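Local coordinates for protein streptokinase domain B (Streptococcus dysgalactiae subsp. equisimilis, PDB 1QQR) that belongs to streptokinase, a non-proteolytic activator of plasminogen, and so probably contributes to turning that zymogen into the clot-dissolving protease plasmin, at residues T75-I80 / I114-L119; K6-E11 / L38-T43. One frame throughout, in Å; residues are numbered along the deposited sequence.

Contact 1: T75-I80 / I114-L119; sequences THDNDI and INNTDL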
loop_
_atom_site.group_PDB
_atom_site.type_symbol
_atom_site.label_atom_id
_atom_site.label_comp_id
_atom_site.label_asym_id
_atom_site.label_seq_id
_atom_site.Cartn_x
_atom_site.Cartn_y
_atom_site.Cartn_z
ATOM N N THR A 75 1.473 -1.197 7.329
ATOM C CA THR A 75 0.868 -1.480 8.625
ATOM C C THR A 75 0.914 -3.002 8.661
ATOM O O THR A 75 0.485 -3.658 7.719
ATOM C CB THR A 75 -0.632 -0.995 8.723
ATOM O OG1 THR A 75 -0.706 0.412 8.448
ATOM C CG2 THR A 75 -1.214 -1.262 10.140
ATOM N N HIS A 76 1.437 -3.564 9.740
ATOM C CA HIS A 76 1.555 -5.022 9.861
ATOM C C HIS A 76 0.515 -5.586 10.775
ATOM O O HIS A 76 0.546 -5.298 11.967
ATOM C CB HIS A 76 2.908 -5.372 10.431
ATOM C CG HIS A 76 4.011 -4.609 9.802
ATOM N ND1 HIS A 76 4.608 -3.536 10.425
ATOM C CD2 HIS A 76 4.595 -4.726 8.588
ATOM C CE1 HIS A 76 5.521 -3.027 9.620
ATOM N NE2 HIS A 76 5.534 -3.726 8.501
ATOM N N ASP A 77 -0.394 -6.386 10.227
ATOM C CA ASP A 77 -1.456 -6.965 11.038
ATOM C C ASP A 77 -2.132 -5.847 11.834
ATOM O O ASP A 77 -2.366 -4.781 11.278
ATOM C CB ASP A 77 -0.852 -8.061 11.931
ATOM C CG ASP A 77 -0.336 -9.201 11.108
ATOM O OD1 ASP A 77 -1.166 -9.839 10.415
ATOM O OD2 ASP A 77 0.888 -9.443 11.106
ATOM N N ASN A 78 -2.442 -6.075 13.108
ATOM C CA ASN A 78 -3.091 -5.046 13.938
ATOM C C ASN A 78 -2.084 -4.362 14.830
ATOM O O ASN A 78 -2.436 -3.681 15.781
ATOM C CB ASN A 78 -4.189 -5.658 14.810
ATOM C CG ASN A 78 -5.459 -5.910 14.033
ATOM O OD1 ASN A 78 -6.336 -6.649 14.472
ATOM N ND2 ASN A 78 -5.569 -5.285 12.873
ATOM N N ASP A 79 -0.822 -4.577 14.517
ATOM C CA ASP A 79 0.278 -3.997 15.264
ATOM C C ASP A 79 0.240 -2.464 15.159
ATOM O O ASP A 79 -0.053 -1.885 14.107
ATOM C CB ASP A 79 1.581 -4.585 14.710
ATOM C CG ASP A 79 2.804 -4.181 15.497
ATOM O OD1 ASP A 79 2.682 -3.438 16.499
ATOM O OD2 ASP A 79 3.907 -4.617 15.094
ATOM N N ILE A 80 0.529 -1.800 16.263
ATOM C CA ILE A 80 0.514 -0.344 16.301
ATOM C C ILE A 80 1.724 0.359 15.633
ATOM O O ILE A 80 1.585 1.469 15.114
ATOM C CB ILE A 80 0.345 0.108 17.775
ATOM C CG1 ILE A 80 -1.020 -0.390 18.291
ATOM C CG2 ILE A 80 0.479 1.616 17.888
ATOM C CD1 ILE A 80 -1.403 0.066 19.716
ATOM N N ILE A 114 -4.543 -17.702 11.996
ATOM C CA ILE A 114 -5.119 -17.061 10.828
ATOM C C ILE A 114 -3.993 -16.385 10.086
ATOM O O ILE A 114 -2.859 -16.271 10.597
ATOM C CB ILE A 114 -6.194 -16.030 11.195
ATOM C CG1 ILE A 114 -5.675 -15.071 12.269
ATOM C CG2 ILE A 114 -7.456 -16.748 11.651
ATOM C CD1 ILE A 114 -6.577 -13.852 12.448
ATOM N N ASN A 115 -4.289 -15.958 8.872
ATOM C CA ASN A 115 -3.275 -15.330 8.039
ATOM C C ASN A 115 -2.795 -13.970 8.511
ATOM O O ASN A 115 -3.570 -13.141 8.983
ATOM C CB ASN A 115 -3.783 -15.257 6.601
ATOM C CG ASN A 115 -3.875 -16.641 5.961
ATOM O OD1 ASN A 115 -4.941 -17.072 5.515
ATOM N ND2 ASN A 115 -2.747 -17.351 5.929
ATOM N N ASN A 116 -1.490 -13.773 8.425
ATOM C CA ASN A 116 -0.883 -12.509 8.795
ATOM C C ASN A 116 -1.035 -11.637 7.554
ATOM O O ASN A 116 -1.119 -12.150 6.429
ATOM C CB ASN A 116 0.596 -12.715 9.123
ATOM C CG ASN A 116 0.815 -13.221 10.539
ATOM O OD1 ASN A 116 1.016 -12.433 11.470
ATOM N ND2 ASN A 116 0.757 -14.535 10.711
ATOM N N THR A 117 -1.085 -10.330 7.742
ATOM C CA THR A 117 -1.242 -9.447 6.595
ATOM C C THR A 117 -0.401 -8.203 6.764
ATOM O O THR A 117 -0.139 -7.776 7.885
ATOM C CB THR A 117 -2.722 -8.949 6.424
ATOM O OG1 THR A 117 -3.121 -8.279 7.619
ATOM C CG2 THR A 117 -3.694 -10.092 6.187
ATOM N N ASP A 118 0.015 -7.650 5.628
ATOM C CA ASP A 118 0.743 -6.385 5.566
ATOM C C ASP A 118 -0.188 -5.505 4.730
ATOM O O ASP A 118 -0.716 -5.942 3.705
ATOM C CB ASP A 118 2.061 -6.502 4.797
ATOM C CG ASP A 118 3.270 -6.638 5.704
ATOM O OD1 ASP A 118 3.147 -6.406 6.934
ATOM O OD2 ASP A 118 4.359 -6.963 5.169
ATOM N N LEU A 119 -0.421 -4.286 5.174
ATOM C CA LEU A 119 -1.240 -3.389 4.388
ATOM C C LEU A 119 -0.302 -2.293 3.959
ATOM O O LEU A 119 0.177 -1.521 4.804
ATOM C CB LEU A 119 -2.392 -2.765 5.193
ATOM C CG LEU A 119 -3.097 -1.631 4.423
ATOM C CD1 LEU A 119 -3.668 -2.164 3.117
ATOM C CD2 LEU A 119 -4.211 -1.014 5.253
HETATM O O HOH W 1 -0.488 1.036 5.912
#
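T75 and L119 form an antiparallel hydrogen-bonded pair: T75 N donates to L119 O (2.9 Å), and L119 N returns a nearly linear bond to T75 O (2.8 Å, 170° at the hydrogen). Their side chains rise on one face of the sheet, with T75 CB and L119 CB 4.3 Å apart. With OG1 anti to its carbonyl carbon (chi1 -57°), T75 holds the hydroxyl beside its own backbone N, where a water 2.6 Å from T75 OG1 also donates to L119 O, which is thus gripped twice.

H76 and D118, the next, non-hydrogen-bonded pair, point side by side from the other face. D118 spends its carboxylate elsewhere, OD1 on R98 and OD2 on Y93 OH.

Beyond H76 the chain leaves the strand in a type II' turn, H76 to D79, yet two further bonds continue the contact past the last bridge. D77 N donates to T117 O (2.7 Å), while D77 OD1 accepts T117 N (2.7 Å), which lies 39° out of the carboxylate plane. D77 CG is anti to its own carbonyl carbon, which sets the carboxylate beside the N-H that bonds T117 O. R98 also salt-bridges D77 OD2, probably offsetting the repulsion between D77 OD2 and D118 OD1, 5.6 Å apart. The D77 carboxylate thus replaces a backbone acceptor where the antiparallel pairing of strands 64-76 and 111-128 ends, in the beta-grasp fold of streptokinase domains.

Contact 2: K6-E11 / L38-T43; sequences KSVDVE and LAIGDT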
loop_
_atom_site.group_PDB
_atom_site.type_symbol
_atom_site.label_atom_id
_atom_site.label_comp_id
_atom_site.label_asym_id
_atom_site.label_seq_id
_atom_site.Cartn_x
_atom_site.Cartn_y
_atom_site.Cartn_z
ATOM N N LYS A 6 3.867 -17.906 8.965
ATOM C CA LYS A 6 4.183 -18.794 7.862
ATOM C C LYS A 6 3.939 -18.139 6.504
ATOM O O LYS A 6 4.380 -18.639 5.460
ATOM C CB LYS A 6 3.323 -20.054 7.996
ATOM C CG LYS A 6 3.433 -20.688 9.393
ATOM C CD LYS A 6 2.284 -21.631 9.719
ATOM C CE LYS A 6 2.321 -22.019 11.195
ATOM N NZ LYS A 6 1.127 -22.815 11.617
ATOM N N SER A 7 3.252 -17.002 6.527
ATOM C CA SER A 7 2.897 -16.322 5.301
ATOM C C SER A 7 2.438 -14.914 5.622
ATOM O O SER A 7 1.987 -14.639 6.731
ATOM C CB SER A 7 1.727 -17.065 4.670
ATOM O OG SER A 7 1.929 -17.291 3.303
ATOM N N VAL A 8 2.549 -14.018 4.656
ATOM C CA VAL A 8 2.048 -12.673 4.863
ATOM C C VAL A 8 1.301 -12.240 3.611
ATOM O O VAL A 8 1.892 -12.150 2.532
ATOM C CB VAL A 8 3.174 -11.691 5.189
ATOM C CG1 VAL A 8 2.645 -10.264 5.206
ATOM C CG2 VAL A 8 3.727 -12.015 6.546
ATOM N N ASP A 9 -0.008 -12.038 3.730
ATOM C CA ASP A 9 -0.786 -11.577 2.569
ATOM C C ASP A 9 -0.480 -10.093 2.478
ATOM O O ASP A 9 -0.717 -9.352 3.439
ATOM C CB ASP A 9 -2.300 -11.709 2.773
ATOM C CG ASP A 9 -2.783 -13.138 2.734
ATOM O OD1 ASP A 9 -2.128 -13.966 2.076
ATOM O OD2 ASP A 9 -3.835 -13.414 3.350
ATOM N N VAL A 10 0.063 -9.660 1.347
ATOM C CA VAL A 10 0.379 -8.251 1.187
ATOM C C VAL A 10 -0.757 -7.552 0.456
ATOM O O VAL A 10 -0.986 -7.787 -0.737
ATOM C CB VAL A 10 1.696 -8.045 0.397
ATOM C CG1 VAL A 10 2.026 -6.560 0.294
ATOM C CG2 VAL A 10 2.827 -8.779 1.073
ATOM N N GLU A 11 -1.483 -6.718 1.191
ATOM C CA GLU A 11 -2.568 -5.958 0.609
ATOM C C GLU A 11 -2.095 -4.545 0.263
ATOM O O GLU A 11 -1.181 -3.986 0.888
ATOM C CB GLU A 11 -3.762 -5.916 1.554
ATOM C CG GLU A 11 -4.582 -7.191 1.510
ATOM C CD GLU A 11 -5.587 -7.290 2.647
ATOM O OE1 GLU A 11 -6.297 -6.303 2.921
ATOM O OE2 GLU A 11 -5.676 -8.368 3.266
ATOM N N LEU A 38 3.376 -13.515 0.357
ATOM C CA LEU A 38 4.817 -13.690 0.364
ATOM C C LEU A 38 5.268 -14.298 1.666
ATOM O O LEU A 38 4.466 -14.551 2.558
ATOM C CB LEU A 38 5.507 -12.333 0.193
ATOM C CG LEU A 38 5.231 -11.635 -1.137
ATOM C CD1 LEU A 38 5.960 -10.291 -1.166
ATOM C CD2 LEU A 38 5.700 -12.530 -2.276
ATOM N N ALA A 39 6.569 -14.516 1.776
ATOM C CA ALA A 39 7.136 -15.082 2.988
ATOM C C ALA A 39 7.986 -14.018 3.659
ATOM O O ALA A 39 8.416 -13.054 3.016
ATOM C CB ALA A 39 7.999 -16.309 2.641
ATOM N N ILE A 40 8.208 -14.185 4.955
ATOM C CA ILE A 40 9.042 -13.278 5.726
ATOM C C ILE A 40 10.368 -13.166 4.959
ATOM O O ILE A 40 10.920 -14.182 4.521
ATOM C CB ILE A 40 9.300 -13.861 7.152
ATOM C CG1 ILE A 40 8.232 -13.369 8.133
ATOM C CG2 ILE A 40 10.682 -13.474 7.642
ATOM C CD1 ILE A 40 6.845 -13.896 7.846
ATOM N N GLY A 41 10.869 -11.947 4.778
ATOM C CA GLY A 41 12.117 -11.779 4.048
ATOM C C GLY A 41 11.967 -11.489 2.559
ATOM O O GLY A 41 12.880 -10.962 1.932
ATOM N N ASP A 42 10.836 -11.846 1.966
ATOM C CA ASP A 42 10.645 -11.542 0.557
ATOM C C ASP A 42 10.653 -10.016 0.427
ATOM O O ASP A 42 10.409 -9.291 1.408
ATOM C CB ASP A 42 9.311 -12.098 0.074
ATOM C CG ASP A 42 9.361 -13.587 -0.174
ATOM O OD1 ASP A 42 10.310 -14.236 0.316
ATOM O OD2 ASP A 42 8.450 -14.110 -0.855
ATOM N N THR A 43 10.926 -9.518 -0.768
ATOM C CA THR A 43 10.967 -8.078 -0.952
ATOM C C THR A 43 10.009 -7.594 -2.017
ATOM O O THR A 43 9.594 -8.350 -2.882
ATOM C CB THR A 43 12.352 -7.605 -1.355
ATOM O OG1 THR A 43 12.724 -8.271 -2.566
ATOM C CG2 THR A 43 13.362 -7.878 -0.245
#
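S7 meets the second segment mainly through its backbone: S7 CA lies 3.6 Å from L38 O. Its CB bond points away from segment 38-43, and the hydroxyl OG stays 3.8 Å from L38 O.

V8 opens the regular strand and makes the antiparallel hydrogen-bonded pair with L38. V8 N donates to L38 O (2.9 Å), and L38 N donates back to V8 O (3.0 Å). The two methyls of V8 are sorted by chi1 172°, which sets CG1 anti to the backbone N and CG2 anti to the carbonyl carbon; it is CG2 that reaches I40 CD1 at 3.9 Å, the two side chains crossing at about a right angle. V95 and R98 also touch V8, and A5 and N97 touch I40, so this apolar pair sits between the N-terminal segment and the loop that holds V95, N97 and R98. I40 is delivered there by a type II turn from A39 to D42, closed by D42 N donating to A39 O (2.9 Å). G41 occupies its third position with positive phi (94°); at these backbone angles a CB would press on the carbonyl O of I40, which calls for glycine. A weak bond from A39 N to D42 OD2 (3.3 Å) spans the same turn.

This pairing marks the end of the antiparallel hairpin formed by strands 8-18 and 33-38, the first hairpin of the beta-grasp fold, with the turn leading into the short strand 43-45, just before helix 46-60.

D9 points away from 38-43; its OD1 bonds T37 OG1, and its backbone hydrogen-bonds N116 and D118 of strand 111-128. V10 turns back toward the second segment, its CG2 4.1 Å from L38 CD1. I44 touches both V10 and L38, and I120 packs on V10 from strand 111-128.

In the fold
Strand 8-18, the first member of contact 2, lies between 33-38 and 111-128, antiparallel to the one and parallel to the other, while 111-128 in turn pairs antiparallel with 64-76. Both contacts thus reach one mixed sheet, with centres 11 Å apart and on the same side of the chain's centre. Contact 2 closes before contact 1 opens, so they come in series, with helix 46-60 between them. They meet directly where 8-18 borders 111-128: D118 N lies 2.9 Å from D9 O, and D118 O 2.7 Å from E11 N, both probable hydrogen bonds. These bonds, with N116 CB packed on S7 O, join the early strand pair to the later one.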